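Local coordinates for protein Rubredoxin\:oxygen oxidoreductase (Desulfovibrio gigas, PDB 1E5D) that catalyses the four-electron reduction of dioxygen to two water molecules, using a diiron centre and flavin mononucleotide, at residues 86-89 and 90-94; 130-134 and 135-139; 320-323 and 324-328. One frame throughout, in Å; residues are numbered along the deposited sequence.

Contact 1: residues 86-89 and 90-94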
loop_
_atom_site.group_PDB
_atom_site.type_symbol
_atom_site.label_atom_id
_atom_site.label_comp_id
_atom_site.label_asym_id
_atom_site.label_seq_id
_atom_site.Cartn_x
_atom_site.Cartn_y
_atom_site.Cartn_z
ATOM N N GLY A 86 24.346 -8.339 12.279
ATOM C CA GLY A 86 24.680 -6.934 12.303
ATOM C C GLY A 86 25.778 -6.535 13.255
ATOM O O GLY A 86 26.467 -5.539 13.008
ATOM N N ALA A 87 25.936 -7.283 14.341
ATOM C CA ALA A 87 26.932 -6.942 15.351
ATOM C C ALA A 87 28.206 -7.751 15.129
ATOM O O ALA A 87 29.129 -7.724 15.940
ATOM C CB ALA A 87 26.374 -7.164 16.745
ATOM N N LEU A 88 28.245 -8.473 14.013
ATOM C CA LEU A 88 29.420 -9.286 13.688
ATOM C C LEU A 88 30.677 -8.424 13.707
ATOM O O LEU A 88 31.608 -8.787 14.436
ATOM C CB LEU A 88 29.233 -10.010 12.363
ATOM C CG LEU A 88 30.383 -10.868 11.851
ATOM C CD1 LEU A 88 30.972 -11.719 12.957
ATOM C CD2 LEU A 88 29.927 -11.758 10.694
ATOM N N PRO A 89 30.745 -7.311 12.995
ATOM C CA PRO A 89 31.933 -6.445 13.082
ATOM C C PRO A 89 32.295 -6.077 14.514
ATOM O O PRO A 89 33.460 -6.177 14.905
ATOM C CB PRO A 89 31.515 -5.176 12.332
ATOM C CG PRO A 89 30.467 -5.637 11.380
ATOM C CD PRO A 89 29.747 -6.765 12.061
ATOM N N ALA A 90 31.336 -5.647 15.326
ATOM C CA ALA A 90 31.675 -5.305 16.709
ATOM C C ALA A 90 32.201 -6.517 17.466
ATOM O O ALA A 90 33.069 -6.404 18.331
ATOM C CB ALA A 90 30.474 -4.730 17.451
ATOM N N LEU A 91 31.662 -7.699 17.163
ATOM C CA LEU A 91 32.063 -8.875 17.926
ATOM C C LEU A 91 33.468 -9.328 17.546
ATOM O O LEU A 91 34.258 -9.744 18.392
ATOM C CB LEU A 91 31.076 -10.009 17.707
ATOM C CG LEU A 91 29.865 -10.113 18.625
ATOM C CD1 LEU A 91 29.034 -11.307 18.170
ATOM C CD2 LEU A 91 30.246 -10.245 20.086
ATOM N N ILE A 92 33.776 -9.257 16.254
ATOM C CA ILE A 92 35.120 -9.590 15.816
ATOM C C ILE A 92 36.125 -8.728 16.574
ATOM O O ILE A 92 37.195 -9.174 16.965
ATOM C CB ILE A 92 35.300 -9.351 14.316
ATOM C CG1 ILE A 92 34.662 -10.449 13.467
ATOM C CG2 ILE A 92 36.773 -9.172 13.973
ATOM C CD1 ILE A 92 33.954 -9.886 12.263
ATOM N N GLU A 93 35.700 -7.486 16.761
ATOM C CA GLU A 93 36.472 -6.490 17.485
ATOM C C GLU A 93 36.635 -6.852 18.957
ATOM O O GLU A 93 37.755 -6.879 19.478
ATOM C CB GLU A 93 35.802 -5.123 17.335
ATOM C CG GLU A 93 36.002 -4.187 18.512
ATOM C CD GLU A 93 36.664 -2.885 18.100
ATOM O OE1 GLU A 93 36.223 -2.287 17.096
ATOM O OE2 GLU A 93 37.624 -2.477 18.790
ATOM N N ALA A 94 35.533 -7.125 19.650
ATOM C CA ALA A 94 35.590 -7.365 21.086
ATOM C C ALA A 94 36.113 -8.749 21.438
ATOM O O ALA A 94 36.703 -8.939 22.501
ATOM C CB ALA A 94 34.206 -7.173 21.703
HETATM O O HOH W 1 28.834 -4.583 14.383
#

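Contact 2: residues 130-134 and 135-139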
loop_
_atom_site.group_PDB
_atom_site.type_symbol
_atom_site.label_atom_id
_atom_site.label_comp_id
_atom_site.label_asym_id
_atom_site.label_seq_id
_atom_site.Cartn_x
_atom_site.Cartn_y
_atom_site.Cartn_z
ATOM N N LEU A 130 32.091 -30.295 14.346
ATOM C CA LEU A 130 33.134 -29.439 14.890
ATOM C C LEU A 130 33.261 -29.693 16.385
ATOM O O LEU A 130 32.289 -29.571 17.133
ATOM C CB LEU A 130 32.811 -27.972 14.622
ATOM C CG LEU A 130 33.742 -26.937 15.248
ATOM C CD1 LEU A 130 35.059 -26.897 14.494
ATOM C CD2 LEU A 130 33.101 -25.554 15.266
ATOM N N SER A 131 34.465 -30.053 16.792
ATOM C CA SER A 131 34.790 -30.225 18.200
ATOM C C SER A 131 34.918 -28.863 18.870
ATOM O O SER A 131 35.645 -28.004 18.365
ATOM C CB SER A 131 36.091 -31.015 18.364
ATOM O OG SER A 131 36.394 -31.259 19.729
ATOM N N LEU A 132 34.223 -28.655 19.981
ATOM C CA LEU A 132 34.338 -27.365 20.668
ATOM C C LEU A 132 35.109 -27.566 21.976
ATOM O O LEU A 132 35.359 -26.629 22.726
ATOM C CB LEU A 132 32.970 -26.747 20.914
ATOM C CG LEU A 132 32.239 -26.099 19.742
ATOM C CD1 LEU A 132 32.248 -26.962 18.496
ATOM C CD2 LEU A 132 30.791 -25.810 20.130
ATOM N N GLY A 133 35.466 -28.821 22.183
ATOM C CA GLY A 133 36.126 -29.360 23.350
ATOM C C GLY A 133 35.372 -30.583 23.848
ATOM O O GLY A 133 35.351 -31.632 23.201
ATOM N N LYS A 134 34.715 -30.454 25.001
ATOM C CA LYS A 134 33.889 -31.564 25.477
ATOM C C LYS A 134 32.686 -31.757 24.566
ATOM O O LYS A 134 32.254 -32.880 24.289
ATOM C CB LYS A 134 33.466 -31.329 26.929
ATOM C CG LYS A 134 31.964 -31.234 27.121
ATOM C CD LYS A 134 31.582 -30.776 28.516
ATOM C CE LYS A 134 30.614 -31.740 29.180
ATOM N NZ LYS A 134 29.229 -31.631 28.643
ATOM N N ARG A 135 32.092 -30.672 24.054
ATOM C CA ARG A 135 30.926 -30.885 23.189
ATOM C C ARG A 135 31.339 -30.939 21.732
ATOM O O ARG A 135 32.413 -30.466 21.367
ATOM C CB ARG A 135 29.883 -29.784 23.407
ATOM C CG ARG A 135 29.175 -29.924 24.744
ATOM C CD ARG A 135 28.355 -28.717 25.137
ATOM N NE ARG A 135 28.932 -27.972 26.259
ATOM C CZ ARG A 135 28.367 -27.941 27.462
ATOM N NH1 ARG A 135 27.239 -28.616 27.654
ATOM N NH2 ARG A 135 28.898 -27.262 28.467
ATOM N N THR A 136 30.483 -31.505 20.885
ATOM C CA THR A 136 30.739 -31.407 19.441
ATOM C C THR A 136 29.450 -31.031 18.716
ATOM O O THR A 136 28.395 -31.644 18.872
ATOM C CB THR A 136 31.388 -32.688 18.892
ATOM O OG1 THR A 136 30.628 -33.225 17.807
ATOM C CG2 THR A 136 31.443 -33.767 19.969
ATOM N N VAL A 137 29.513 -29.970 17.912
ATOM C CA VAL A 137 28.309 -29.477 17.245
ATOM C C VAL A 137 28.260 -29.937 15.799
ATOM O O VAL A 137 29.297 -30.119 15.156
ATOM C CB VAL A 137 28.228 -27.940 17.326
ATOM C CG1 VAL A 137 29.475 -27.302 16.739
ATOM C CG2 VAL A 137 26.977 -27.441 16.621
ATOM N N THR A 138 27.051 -30.132 15.274
ATOM C CA THR A 138 26.913 -30.567 13.883
ATOM C C THR A 138 26.114 -29.572 13.053
ATOM O O THR A 138 25.076 -29.066 13.482
ATOM C CB THR A 138 26.253 -31.954 13.831
ATOM O OG1 THR A 138 27.117 -32.882 14.503
ATOM C CG2 THR A 138 26.102 -32.422 12.394
ATOM N N PHE A 139 26.598 -29.270 11.848
ATOM C CA PHE A 139 25.984 -28.241 11.023
ATOM C C PHE A 139 25.116 -28.802 9.908
ATOM O O PHE A 139 25.562 -29.646 9.131
ATOM C CB PHE A 139 27.058 -27.347 10.380
ATOM C CG PHE A 139 27.916 -26.628 11.406
ATOM C CD1 PHE A 139 27.331 -25.810 12.355
ATOM C CD2 PHE A 139 29.289 -26.780 11.411
ATOM C CE1 PHE A 139 28.103 -25.149 13.293
ATOM C CE2 PHE A 139 30.063 -26.124 12.349
ATOM C CZ PHE A 139 29.471 -25.313 13.294
#

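Contact 3: residues 320-323 and 324-328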
loop_
_atom_site.group_PDB
_atom_site.type_symbol
_atom_site.label_atom_id
_atom_site.label_comp_id
_atom_site.label_asym_id
_atom_site.label_seq_id
_atom_site.Cartn_x
_atom_site.Cartn_y
_atom_site.Cartn_z
ATOM N N PRO A 320 -4.938 0.987 -4.968
ATOM C CA PRO A 320 -3.523 0.800 -4.665
ATOM C C PRO A 320 -3.278 -0.213 -3.555
ATOM O O PRO A 320 -2.431 -1.094 -3.673
ATOM C CB PRO A 320 -3.114 2.186 -4.159
ATOM C CG PRO A 320 -4.060 3.126 -4.825
ATOM C CD PRO A 320 -5.362 2.403 -4.940
ATOM N N TYR A 321 -4.018 -0.080 -2.463
ATOM C CA TYR A 321 -3.840 -0.926 -1.295
ATOM C C TYR A 321 -4.240 -2.364 -1.593
ATOM O O TYR A 321 -3.710 -3.314 -1.011
ATOM C CB TYR A 321 -4.662 -0.382 -0.127
ATOM C CG TYR A 321 -4.095 0.875 0.473
ATOM C CD1 TYR A 321 -2.736 1.140 0.375
ATOM C CD2 TYR A 321 -4.905 1.790 1.127
ATOM C CE1 TYR A 321 -2.190 2.288 0.917
ATOM C CE2 TYR A 321 -4.366 2.946 1.675
ATOM C CZ TYR A 321 -3.016 3.188 1.564
ATOM O OH TYR A 321 -2.472 4.328 2.107
ATOM N N VAL A 322 -5.188 -2.526 -2.520
ATOM C CA VAL A 322 -5.510 -3.892 -2.932
ATOM C C VAL A 322 -4.363 -4.473 -3.754
ATOM O O VAL A 322 -3.941 -5.609 -3.572
ATOM C CB VAL A 322 -6.826 -3.948 -3.724
ATOM C CG1 VAL A 322 -7.079 -5.370 -4.192
ATOM C CG2 VAL A 322 -7.973 -3.453 -2.859
ATOM N N ALA A 323 -3.843 -3.665 -4.664
ATOM C CA ALA A 323 -2.693 -4.072 -5.460
ATOM C C ALA A 323 -1.495 -4.407 -4.585
ATOM O O ALA A 323 -0.842 -5.437 -4.780
ATOM C CB ALA A 323 -2.315 -2.977 -6.450
ATOM N N GLY A 324 -1.186 -3.550 -3.613
ATOM C CA GLY A 324 -0.032 -3.804 -2.755
ATOM C C GLY A 324 -0.167 -5.095 -1.970
ATOM O O GLY A 324 0.795 -5.845 -1.792
ATOM N N THR A 325 -1.375 -5.366 -1.486
ATOM C CA THR A 325 -1.630 -6.585 -0.727
ATOM C C THR A 325 -1.541 -7.829 -1.587
ATOM O O THR A 325 -1.023 -8.872 -1.183
ATOM C CB THR A 325 -3.033 -6.507 -0.092
ATOM O OG1 THR A 325 -3.024 -5.353 0.769
ATOM C CG2 THR A 325 -3.340 -7.730 0.749
ATOM N N LEU A 326 -2.062 -7.730 -2.809
ATOM C CA LEU A 326 -1.947 -8.883 -3.707
ATOM C C LEU A 326 -0.482 -9.120 -4.051
ATOM O O LEU A 326 -0.032 -10.268 -4.079
ATOM C CB LEU A 326 -2.788 -8.682 -4.963
ATOM C CG LEU A 326 -4.292 -8.872 -4.739
ATOM C CD1 LEU A 326 -5.073 -8.298 -5.907
ATOM C CD2 LEU A 326 -4.594 -10.344 -4.526
ATOM N N GLN A 327 0.263 -8.046 -4.288
ATOM C CA GLN A 327 1.692 -8.199 -4.552
ATOM C C GLN A 327 2.352 -8.965 -3.404
ATOM O O GLN A 327 3.067 -9.934 -3.613
ATOM C CB GLN A 327 2.417 -6.865 -4.734
ATOM C CG GLN A 327 3.888 -7.020 -5.127
ATOM C CD GLN A 327 4.013 -7.816 -6.420
ATOM O OE1 GLN A 327 3.585 -7.335 -7.471
ATOM N NE2 GLN A 327 4.574 -9.021 -6.340
ATOM N N TYR A 328 2.081 -8.506 -2.185
ATOM C CA TYR A 328 2.655 -9.148 -1.008
ATOM C C TYR A 328 2.301 -10.628 -1.013
ATOM O O TYR A 328 3.148 -11.492 -0.843
ATOM C CB TYR A 328 2.128 -8.506 0.264
ATOM C CG TYR A 328 2.745 -9.014 1.540
ATOM C CD1 TYR A 328 4.043 -8.654 1.873
ATOM C CD2 TYR A 328 2.050 -9.832 2.423
ATOM C CE1 TYR A 328 4.630 -9.099 3.037
ATOM C CE2 TYR A 328 2.639 -10.283 3.596
ATOM C CZ TYR A 328 3.931 -9.915 3.900
ATOM O OH TYR A 328 4.536 -10.348 5.055
#

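Contact 1: residues 86-89 and 90-94
I92 lies against L88, one turn further on, at the start of helix 88-95 in the metallo-beta-lactamase-like domain. Followed outward, the I92 side chain stays close to the L88 residue throughout: CB sits at van der Waals distance from the carbonyl oxygens of both L88 and P89, CG1 keeps close to L88 O, and the terminal CD1 comes to 3.4 Å from L88 O and 3.6 Å from L88 CD1. The leucine comes to meet it because its CG stands anti to the backbone N (chi1 178°), beside the carbonyl carbon, and the two side chains then meet at a slant. In the backbone beside this pair L88 O takes the N-H of I92 at 2.9 Å, an almost straight bond of 168°. L91 N binds A87 O in the same i to i+4 manner, and A87 holds the N-cap position. L88 also packs on L75 and I77 of strand 74-77, and L91 on L60 of helix 56-64. A90 N does not bond directly to G86 O, four residues back; a water spans the two. That water accepts from A90 N at 2.9 Å and donates to G86 O, also at 2.9 Å.

Contact 2: residues 130-134 and 135-139
L132 and V137 form the apolar centre of a beta hairpin that joins strands 129-131 and 136-141, at one edge of a mixed sheet in the lactamase-like domain. L132 CD1 makes a tight contact with V137 CG1 at 3.3 Å, L132 CD2 stands 3.9 Å from the same methyl, and the two side chains meet at a slant. That branch is put there by chi1 of V137 (56°), which sets CG1 between the backbone N and the carbonyl carbon. On the same side of the sheet as V137, CB of L130 lies 4.0 Å from V137 CG1 and equally far from F139 CE2, while L130 CD2 nears F139 CZ; leucine and ring meet obliquely. F155 of strand 151-155 adds to this cluster, touching both L132 and V137.

L130 and V137 are a hydrogen-bonded antiparallel pair, joined by two N-H to O bonds, and L132 N closes the turn on R135 O at 2.9 Å, nearly straight at 167°. S131 and T136 make the next, non-hydrogen-bonded pair, with their side chains on the other face. At the bend G133 has a positive phi (130°), where a CB would press on the carbonyl O of L132. D42 receives the N-H groups of K134 and R135 on OD1 and OD2.

At the polar rim K134 and R135 run alongside each other in one direction. Their like charges are probably reconciled by E158, whose OE2 makes a salt bridge to R135 NH1 and a long, weak ion pair with K134 NZ; R135 NH2 also binds E41 O. K134 NZ stands above one face of the guanidinium, displaced from its middle, 3.7 Å from R135 NH1.

Contact 3: residues 320-323 and 324-328
T325 grips Y321 O twice. Its hydroxyl OG1 donates to that oxygen at 2.8 Å, nearly in line with the carbonyl (C=O...donor angle 166°), while its own backbone N-H arrives at 3.1 Å from above the carbonyl plane, 41° out of it. The hydroxyl can fold back in this way because OG1 stands anti to the carbonyl carbon of T325 and beside its N (chi1 -60°). The buried hydroxyl thus spends its proton within its own helix, one turn back.

On another side V322 and L326 extend together, alongside each other, V322 CG1 touching L326 CD1 at 3.9 Å. L326 CG also rests against V322 O at 3.5 Å, the same oxygen that accepts the N-H of L326. G324, whose N-H reaches P320 O at 2.8 Å, and Q327, bound to A323 O, complete the run of i to i+4 bonds.

These residues belong to helix 320-331, the crossover helix between parallel strands 306-310 and 338-345 in the flavodoxin-like domain, a beta-alpha-beta unit. Two helices and a strand hold its sides: L355 of helix 350-361 touches both V322 and L326, F258 of strand 254-259 lies against T325 and L326, and I297 of helix 294-302 packs on T325. Further out the second subunit takes over: the Y321 ring meets that of H294 of the second subunit edge-to-face, and P320 packs on Y328 of that subunit. Y328 of this chain has its OH hydrogen-bonded with OD1 of N196, on helix 183-198 of the same chain.

In the fold
The three contacts occupy two domains. Contacts 1 and 2 share the lactamase-like domain, their centres about 23 Å apart without touching, whereas contact 3 lies in the flavodoxin-like domain, its centre about 38 Å from that of contact 1 and about 47 Å from that of contact 2. Contact 3 is the most buried, and part of it faces the second subunit; the other two are only partly buried and meet no other chain. Contact 3 lies wholly within one helix, contact 1 at the start of another, and contact 2 across a hairpin. Their polar chemistry differs accordingly: a water serves the helix start in contact 1, charged groups rim contact 2, and a hydroxyl folds onto the backbone in contact 3.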